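Local coordinates for ScaE cell-surface anchored scaffoldin protein (Ruminococcus flavefaciens, PDB 2ZF9) that probably anchors cellulosome components to the bacterial cell surface through a dockerin-binding cohesin module, at residues 69-81 with 131-145. Numbering follows the deposited sequence.
Sequences LHIQFDPKLKLIP and LQVPADAQPGDKYDV
Phe73 holds CG between its backbone N and carbonyl carbon (chi1 46°), which lays one ring face against Leu131, while Leu77, with CG beside its own N (chi1 -62°), directs its branched end between Leu131 and Tyr143. The flat Phe73 ring suits a methyl: Leu131 CD2 sits 3.8 Å from its centroid, almost on the ring normal, a CH-pi contact. The forked end of leucine suits position 77: CD1 meets Leu131 CD1 at 3.7 Å and also touches Val145, whereas CD2 lies over a face of the Tyr143 ring. Asp74 CG meets that ring at its edge, in plane, the carboxylate turned 76° from it. Aspartate offers two oxygens: OD2 accepts from Lys76 N at 3.0 Å through its anti lone pair, an Asx turn within the type I turn Asp74–Leu77, and OD1 reaches Asp144 N through a water. Phe73 pairs antiparallel with Val145 before the turn; Asp74 N, at its start, donates to Asp144 O (3.0 Å). After it, Gln132 N donates to Lys78 O (2.7 Å), answered by Lys78 N to Gln132 O. The chain thus passes from strand 142-149 to strand 124-132 of the cohesin module over apolar branches, while a water shared by Lys76 O and Gln132 O bridges the backbones.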
ATOM      1  N   LEU A  69      -2.411   0.855   7.001  1.00 15.01           N
ATOM      2  CA  LEU A  69      -1.471   0.298   6.024  1.00 17.02           C
ATOM      3  C   LEU A  69      -0.167   1.048   6.056  1.00 19.10           C
ATOM      4  O   LEU A  69      -0.150   2.270   5.832  1.00 16.83           O
ATOM      5  CB  LEU A  69      -2.077   0.311   4.631  1.00 13.91           C
ATOM      6  CG  LEU A  69      -3.342  -0.546   4.437  1.00 18.58           C
ATOM      7  CD1 LEU A  69      -3.951  -0.215   3.083  1.00 19.16           C
ATOM      8  CD2 LEU A  69      -3.022  -2.051   4.496  1.00 13.55           C
ATOM      9  N   HIS A  70       0.918   0.328   6.361  1.00 16.19           N
ATOM     10  CA  HIS A  70       2.238   0.937   6.378  1.00 17.45           C
ATOM     11  C   HIS A  70       2.904   0.702   5.038  1.00 16.51           C
ATOM     12  O   HIS A  70       2.970  -0.424   4.550  1.00 17.50           O
ATOM     13  CB  HIS A  70       3.117   0.330   7.471  1.00 16.60           C
ATOM     14  CG  HIS A  70       2.761   0.786   8.851  1.00 20.12           C
ATOM     15  ND1 HIS A  70       1.859   0.115   9.645  1.00 18.77           N
ATOM     16  CD2 HIS A  70       3.222   1.824   9.596  1.00 20.46           C
ATOM     17  CE1 HIS A  70       1.762   0.721  10.816  1.00 20.19           C
ATOM     18  NE2 HIS A  70       2.589   1.760  10.815  1.00 17.46           N
ATOM     19  N   ILE A  71       3.406   1.770   4.436  1.00 15.67           N
ATOM     20  CA  ILE A  71       4.090   1.626   3.168  1.00 16.86           C
ATOM     21  C   ILE A  71       5.557   1.921   3.437  1.00 16.91           C
ATOM     22  O   ILE A  71       5.879   2.946   4.027  1.00 18.45           O
ATOM     23  CB  ILE A  71       3.510   2.640   2.127  1.00 17.47           C
ATOM     24  CG1 ILE A  71       2.043   2.262   1.850  1.00 22.86           C
ATOM     25  CG2 ILE A  71       4.362   2.666   0.822  1.00 17.77           C
ATOM     26  CD1 ILE A  71       1.308   3.305   1.092  1.00 29.01           C
ATOM     27  N   GLN A  72       6.432   1.014   3.026  1.00 18.24           N
ATOM     28  CA  GLN A  72       7.863   1.244   3.226  1.00 18.17           C
ATOM     29  C   GLN A  72       8.551   1.183   1.868  1.00 17.27           C
ATOM     30  O   GLN A  72       8.043   0.528   0.947  1.00 19.05           O
ATOM     31  CB  GLN A  72       8.471   0.206   4.173  1.00 17.83           C
ATOM     32  CG  GLN A  72       8.411  -1.190   3.652  1.00 23.36           C
ATOM     33  CD  GLN A  72       8.977  -2.192   4.636  1.00 31.36           C
ATOM     34  OE1 GLN A  72       9.027  -1.940   5.862  1.00 29.54           O
ATOM     35  NE2 GLN A  72       9.384  -3.345   4.119  1.00 23.78           N
ATOM     36  N   PHE A  73       9.683   1.868   1.751  1.00 18.73           N
ATOM     37  CA  PHE A  73      10.370   1.937   0.459  1.00 18.80           C
ATOM     38  C   PHE A  73      11.898   1.927   0.640  1.00 17.02           C
ATOM     39  O   PHE A  73      12.430   2.232   1.711  1.00 18.89           O
ATOM     40  CB  PHE A  73       9.927   3.186  -0.316  1.00 14.64           C
ATOM     41  CG  PHE A  73       9.898   4.446   0.530  1.00 19.09           C
ATOM     42  CD1 PHE A  73       8.700   4.865   1.164  1.00 15.72           C
ATOM     43  CD2 PHE A  73      11.062   5.232   0.695  1.00 18.52           C
ATOM     44  CE1 PHE A  73       8.667   6.020   1.960  1.00 20.73           C
ATOM     45  CE2 PHE A  73      11.038   6.398   1.477  1.00 21.34           C
ATOM     46  CZ  PHE A  73       9.815   6.798   2.121  1.00 17.08           C
ATOM     47  N   ASP A  74      12.578   1.576  -0.433  1.00 19.01           N
ATOM     48  CA  ASP A  74      14.048   1.608  -0.485  1.00 17.79           C
ATOM     49  C   ASP A  74      14.530   2.919   0.150  1.00 15.42           C
ATOM     50  O   ASP A  74      14.125   3.992  -0.292  1.00 18.65           O
ATOM     51  CB  ASP A  74      14.459   1.571  -1.972  1.00 15.00           C
ATOM     52  CG  ASP A  74      15.928   1.251  -2.157  1.00 25.30           C
ATOM     53  OD1 ASP A  74      16.232   0.212  -2.792  1.00 26.51           O
ATOM     54  OD2 ASP A  74      16.743   2.019  -1.627  1.00 19.64           O
ATOM     55  N   PRO A  75      15.406   2.848   1.183  1.00 21.00           N
ATOM     56  CA  PRO A  75      15.890   4.041   1.888  1.00 21.59           C
ATOM     57  C   PRO A  75      16.613   5.055   0.968  1.00 20.13           C
ATOM     58  O   PRO A  75      16.784   6.193   1.332  1.00 19.74           O
ATOM     59  CB  PRO A  75      16.877   3.470   2.923  1.00 22.66           C
ATOM     60  CG  PRO A  75      16.558   2.050   3.029  1.00 24.92           C
ATOM     61  CD  PRO A  75      16.037   1.619   1.701  1.00 21.83           C
ATOM     62  N   LYS A  76      16.995   4.652  -0.234  1.00 18.59           N
ATOM     63  CA  LYS A  76      17.573   5.610  -1.179  1.00 21.99           C
ATOM     64  C   LYS A  76      16.537   6.540  -1.797  1.00 20.72           C
ATOM     65  O   LYS A  76      16.898   7.563  -2.407  1.00 21.12           O
ATOM     66  CB  LYS A  76      18.283   4.869  -2.320  1.00 20.32           C
ATOM     67  CG  LYS A  76      19.623   4.325  -1.904  1.00 27.52           C
ATOM     68  CD  LYS A  76      20.178   3.380  -2.948  1.00 32.02           C
ATOM     69  CE  LYS A  76      21.513   2.876  -2.463  1.00 40.71           C
ATOM     70  NZ  LYS A  76      22.111   1.921  -3.421  1.00 54.18           N
ATOM     71  N   LEU A  77      15.263   6.156  -1.714  1.00 18.98           N
ATOM     72  CA  LEU A  77      14.170   7.012  -2.238  1.00 17.59           C
ATOM     73  C   LEU A  77      13.782   7.994  -1.165  1.00 19.75           C
ATOM     74  O   LEU A  77      13.996   7.727   0.007  1.00 20.27           O
ATOM     75  CB  LEU A  77      12.941   6.178  -2.617  1.00 17.68           C
ATOM     76  CG  LEU A  77      13.041   5.105  -3.713  1.00 18.84           C
ATOM     77  CD1 LEU A  77      11.684   4.380  -3.863  1.00 18.73           C
ATOM     78  CD2 LEU A  77      13.446   5.731  -5.050  1.00 20.60           C
ATOM     79  N   LYS A  78      13.219   9.131  -1.556  1.00 21.15           N
ATOM     80  CA  LYS A  78      12.764  10.128  -0.591  1.00 24.12           C
ATOM     81  C   LYS A  78      11.285  10.428  -0.811  1.00 21.14           C
ATOM     82  O   LYS A  78      10.887  10.692  -1.948  1.00 22.58           O
ATOM     83  CB  LYS A  78      13.566  11.411  -0.792  1.00 24.86           C
ATOM     84  CG  LYS A  78      13.373  12.476   0.273  1.00 33.04           C
ATOM     85  CD  LYS A  78      14.135  13.769  -0.164  1.00 35.53           C
ATOM     86  CE  LYS A  78      13.778  14.991   0.694  1.00 47.89           C
ATOM     87  NZ  LYS A  78      14.030  16.246  -0.069  1.00 50.36           N
ATOM     88  N   LEU A  79      10.504  10.401   0.261  1.00 19.82           N
ATOM     89  CA  LEU A  79       9.073  10.769   0.224  1.00 20.47           C
ATOM     90  C   LEU A  79       8.936  12.280   0.144  1.00 22.26           C
ATOM     91  O   LEU A  79       9.426  13.004   1.014  1.00 23.36           O
ATOM     92  CB  LEU A  79       8.339  10.250   1.459  1.00 18.45           C
ATOM     93  CG  LEU A  79       6.814  10.480   1.560  1.00 19.28           C
ATOM     94  CD1 LEU A  79       6.020   9.691   0.489  1.00 16.79           C
ATOM     95  CD2 LEU A  79       6.357  10.066   2.934  1.00 24.77           C
ATOM     96  N   ILE A  80       8.242  12.745  -0.883  1.00 20.52           N
ATOM     97  CA  ILE A  80       8.081  14.171  -1.117  1.00 19.93           C
ATOM     98  C   ILE A  80       6.674  14.696  -0.701  1.00 19.74           C
ATOM     99  O   ILE A  80       5.707  14.422  -1.390  1.00 21.23           O
ATOM    100  CB  ILE A  80       8.342  14.501  -2.586  1.00 20.20           C
ATOM    101  CG1 ILE A  80       9.725  13.975  -3.051  1.00 20.09           C
ATOM    102  CG2 ILE A  80       8.194  16.016  -2.857  1.00 26.81           C
ATOM    103  CD1 ILE A  80      10.935  14.475  -2.182  1.00 19.40           C
ATOM    104  N   PRO A  81       6.576  15.435   0.426  1.00 21.04           N
ATOM    105  CA  PRO A  81       5.254  15.922   0.828  1.00 23.98           C
ATOM    106  C   PRO A  81       4.780  16.922  -0.216  1.00 25.78           C
ATOM    107  O   PRO A  81       5.633  17.554  -0.872  1.00 25.42           O
ATOM    108  CB  PRO A  81       5.531  16.630   2.161  1.00 24.69           C
ATOM    109  CG  PRO A  81       6.863  15.986   2.672  1.00 24.82           C
ATOM    110  CD  PRO A  81       7.622  15.840   1.395  1.00 23.78           C
ATOM    111  N   LEU A 131       7.527   9.701  -4.616  1.00 16.70           N
ATOM    112  CA  LEU A 131       8.849   9.290  -4.185  1.00 18.05           C
ATOM    113  C   LEU A 131       9.847   9.841  -5.174  1.00 19.70           C
ATOM    114  O   LEU A 131       9.622   9.800  -6.383  1.00 22.31           O
ATOM    115  CB  LEU A 131       8.971   7.747  -4.118  1.00 19.46           C
ATOM    116  CG  LEU A 131       8.124   7.090  -3.022  1.00 15.90           C
ATOM    117  CD1 LEU A 131       8.223   5.573  -3.090  1.00 18.91           C
ATOM    118  CD2 LEU A 131       8.561   7.585  -1.649  1.00 22.11           C
ATOM    119  N   GLN A 132      10.946  10.369  -4.657  1.00 19.76           N
ATOM    120  CA  GLN A 132      11.982  10.885  -5.529  1.00 22.06           C
ATOM    121  C   GLN A 132      13.195   9.929  -5.639  1.00 19.26           C
ATOM    122  O   GLN A 132      13.730   9.434  -4.650  1.00 19.89           O
ATOM    123  CB  GLN A 132      12.389  12.307  -5.112  1.00 22.04           C
ATOM    124  CG  GLN A 132      13.464  12.933  -6.049  1.00 22.96           C
ATOM    125  CD  GLN A 132      13.822  14.358  -5.650  1.00 29.78           C
ATOM    126  OE1 GLN A 132      13.893  14.674  -4.465  1.00 30.79           O
ATOM    127  NE2 GLN A 132      14.055  15.226  -6.650  1.00 34.04           N
ATOM    128  N   VAL A 133      13.578   9.665  -6.871  1.00 21.00           N
ATOM    129  CA  VAL A 133      14.682   8.762  -7.226  1.00 20.20           C
ATOM    130  C   VAL A 133      16.013   9.496  -7.006  1.00 21.82           C
ATOM    131  O   VAL A 133      16.090  10.706  -7.216  1.00 23.60           O
ATOM    132  CB  VAL A 133      14.497   8.367  -8.700  1.00 21.52           C
ATOM    133  CG1 VAL A 133      15.661   7.542  -9.230  1.00 20.80           C
ATOM    134  CG2 VAL A 133      13.173   7.613  -8.871  1.00 20.71           C
ATOM    135  N   PRO A 134      17.046   8.796  -6.511  1.00 24.34           N
ATOM    136  CA  PRO A 134      18.321   9.515  -6.245  1.00 22.97           C
ATOM    137  C   PRO A 134      19.064  10.017  -7.488  1.00 23.22           C
ATOM    138  O   PRO A 134      18.841   9.544  -8.603  1.00 22.95           O
ATOM    139  CB  PRO A 134      19.174   8.470  -5.521  1.00 22.14           C
ATOM    140  CG  PRO A 134      18.573   7.141  -5.901  1.00 25.34           C
ATOM    141  CD  PRO A 134      17.103   7.380  -6.090  1.00 17.62           C
ATOM    142  N   ALA A 135      19.959  10.980  -7.285  1.00 27.05           N
ATOM    143  CA  ALA A 135      20.675  11.596  -8.397  1.00 28.61           C
ATOM    144  C   ALA A 135      21.609  10.576  -9.092  1.00 26.78           C
ATOM    145  O   ALA A 135      21.948  10.728 -10.263  1.00 29.51           O
ATOM    146  CB  ALA A 135      21.444  12.852  -7.917  1.00 27.45           C
ATOM    147  N   ASP A 136      21.952   9.493  -8.403  1.00 28.62           N
ATOM    148  CA  ASP A 136      22.894   8.526  -8.964  1.00 30.08           C
ATOM    149  C   ASP A 136      22.247   7.341  -9.667  1.00 29.51           C
ATOM    150  O   ASP A 136      22.945   6.401 -10.032  1.00 32.29           O
ATOM    151  CB  ASP A 136      23.886   8.048  -7.875  1.00 33.47           C
ATOM    152  CG  ASP A 136      23.209   7.280  -6.744  1.00 38.96           C
ATOM    153  OD1 ASP A 136      21.973   7.395  -6.591  1.00 42.15           O
ATOM    154  OD2 ASP A 136      23.920   6.563  -5.998  1.00 42.33           O
ATOM    155  N   ALA A 137      20.926   7.373  -9.857  1.00 25.60           N
ATOM    156  CA  ALA A 137      20.221   6.256 -10.473  1.00 24.94           C
ATOM    157  C   ALA A 137      20.832   5.881 -11.823  1.00 26.54           C
ATOM    158  O   ALA A 137      21.123   6.772 -12.646  1.00 25.57           O
ATOM    159  CB  ALA A 137      18.730   6.584 -10.644  1.00 24.44           C
ATOM    160  N   GLN A 138      20.962   4.573 -12.043  1.00 25.82           N
ATOM    161  CA  GLN A 138      21.568   3.981 -13.250  1.00 28.89           C
ATOM    162  C   GLN A 138      20.642   2.958 -13.895  1.00 27.46           C
ATOM    163  O   GLN A 138      19.877   2.300 -13.174  1.00 26.78           O
ATOM    164  CB  GLN A 138      22.877   3.242 -12.882  1.00 31.50           C
ATOM    165  CG  GLN A 138      24.008   4.105 -12.363  1.00 37.71           C
ATOM    166  CD  GLN A 138      24.448   5.121 -13.389  1.00 53.09           C
ATOM    167  OE1 GLN A 138      24.576   4.806 -14.584  1.00 56.17           O
ATOM    168  NE2 GLN A 138      24.658   6.362 -12.941  1.00 51.80           N
ATOM    169  N   PRO A 139      20.780   2.731 -15.228  1.00 26.99           N
ATOM    170  CA  PRO A 139      20.011   1.685 -15.912  1.00 27.89           C
ATOM    171  C   PRO A 139      20.117   0.408 -15.114  1.00 27.67           C
ATOM    172  O   PRO A 139      21.201   0.091 -14.610  1.00 25.92           O
ATOM    173  CB  PRO A 139      20.764   1.487 -17.250  1.00 29.38           C
ATOM    174  CG  PRO A 139      21.457   2.795 -17.505  1.00 31.26           C
ATOM    175  CD  PRO A 139      21.735   3.415 -16.133  1.00 27.34           C
ATOM    176  N   GLY A 140      19.002  -0.304 -14.978  1.00 27.25           N
ATOM    177  CA  GLY A 140      18.958  -1.519 -14.179  1.00 26.69           C
ATOM    178  C   GLY A 140      18.601  -1.338 -12.701  1.00 26.93           C
ATOM    179  O   GLY A 140      18.177  -2.304 -12.052  1.00 26.82           O
ATOM    180  N   ASP A 141      18.749  -0.126 -12.158  1.00 24.69           N
ATOM    181  CA  ASP A 141      18.520   0.072 -10.702  1.00 24.83           C
ATOM    182  C   ASP A 141      17.038  -0.175 -10.405  1.00 24.11           C
ATOM    183  O   ASP A 141      16.206   0.179 -11.231  1.00 23.67           O
ATOM    184  CB  ASP A 141      18.917   1.489 -10.247  1.00 21.99           C
ATOM    185  CG  ASP A 141      20.430   1.644 -10.034  1.00 28.93           C
ATOM    186  OD1 ASP A 141      21.142   0.625  -9.932  1.00 35.97           O
ATOM    187  OD2 ASP A 141      20.906   2.789  -9.985  1.00 29.04           O
ATOM    188  N   LYS A 142      16.725  -0.801  -9.265  1.00 22.91           N
ATOM    189  CA  LYS A 142      15.336  -1.083  -8.877  1.00 22.13           C
ATOM    190  C   LYS A 142      15.182  -0.743  -7.408  1.00 23.17           C
ATOM    191  O   LYS A 142      15.978  -1.175  -6.611  1.00 23.64           O
ATOM    192  CB  LYS A 142      15.011  -2.562  -9.073  1.00 23.31           C
ATOM    193  CG  LYS A 142      13.554  -2.961  -8.815  1.00 24.74           C
ATOM    194  CD  LYS A 142      13.358  -4.441  -9.199  1.00 25.51           C
ATOM    195  CE  LYS A 142      11.970  -4.924  -8.917  1.00 32.66           C
ATOM    196  NZ  LYS A 142      11.787  -6.279  -9.523  1.00 30.52           N
ATOM    197  N   TYR A 143      14.168   0.041  -7.083  1.00 19.46           N
ATOM    198  CA  TYR A 143      13.897   0.501  -5.716  1.00 20.26           C
ATOM    199  C   TYR A 143      12.509  -0.006  -5.332  1.00 21.69           C
ATOM    200  O   TYR A 143      11.524   0.440  -5.925  1.00 21.92           O
ATOM    201  CB  TYR A 143      13.883   2.029  -5.704  1.00 20.74           C
ATOM    202  CG  TYR A 143      15.113   2.661  -6.314  1.00 22.10           C
ATOM    203  CD1 TYR A 143      16.281   2.845  -5.548  1.00 22.65           C
ATOM    204  CD2 TYR A 143      15.116   3.084  -7.646  1.00 21.44           C
ATOM    205  CE1 TYR A 143      17.427   3.448  -6.110  1.00 21.76           C
ATOM    206  CE2 TYR A 143      16.247   3.683  -8.216  1.00 23.34           C
ATOM    207  CZ  TYR A 143      17.401   3.841  -7.448  1.00 23.73           C
ATOM    208  OH  TYR A 143      18.514   4.418  -7.995  1.00 26.85           O
ATOM    209  N   ASP A 144      12.438  -0.950  -4.379  1.00 21.34           N
ATOM    210  CA  ASP A 144      11.175  -1.601  -3.975  1.00 20.72           C
ATOM    211  C   ASP A 144      10.286  -0.639  -3.160  1.00 17.59           C
ATOM    212  O   ASP A 144      10.786   0.189  -2.381  1.00 17.18           O
ATOM    213  CB  ASP A 144      11.451  -2.858  -3.111  1.00 21.38           C
ATOM    214  CG  ASP A 144      12.064  -3.984  -3.891  1.00 30.07           C
ATOM    215  OD1 ASP A 144      11.746  -4.126  -5.084  1.00 27.42           O
ATOM    216  OD2 ASP A 144      12.850  -4.735  -3.296  1.00 29.69           O
ATOM    217  N   VAL A 145       8.972  -0.766  -3.351  1.00 17.81           N
ATOM    218  CA  VAL A 145       7.989   0.024  -2.581  1.00 19.36           C
ATOM    219  C   VAL A 145       6.899  -0.973  -2.183  1.00 18.91           C
ATOM    220  O   VAL A 145       6.259  -1.590  -3.050  1.00 16.77           O
ATOM    221  CB  VAL A 145       7.403   1.166  -3.484  1.00 18.85           C
ATOM    222  CG1 VAL A 145       6.382   2.029  -2.708  1.00 17.81           C
ATOM    223  CG2 VAL A 145       8.533   2.036  -4.054  1.00 17.68           C
TER
HETATM  224  O   HOH W   1      14.760  -1.869  -3.086  1.00 21.59           O
HETATM  225  O   HOH W   2      16.219  10.012  -3.500  1.00 23.79           O
HETATM  226  O   HOH W   3      13.986  16.866  -3.051  1.00 43.37           O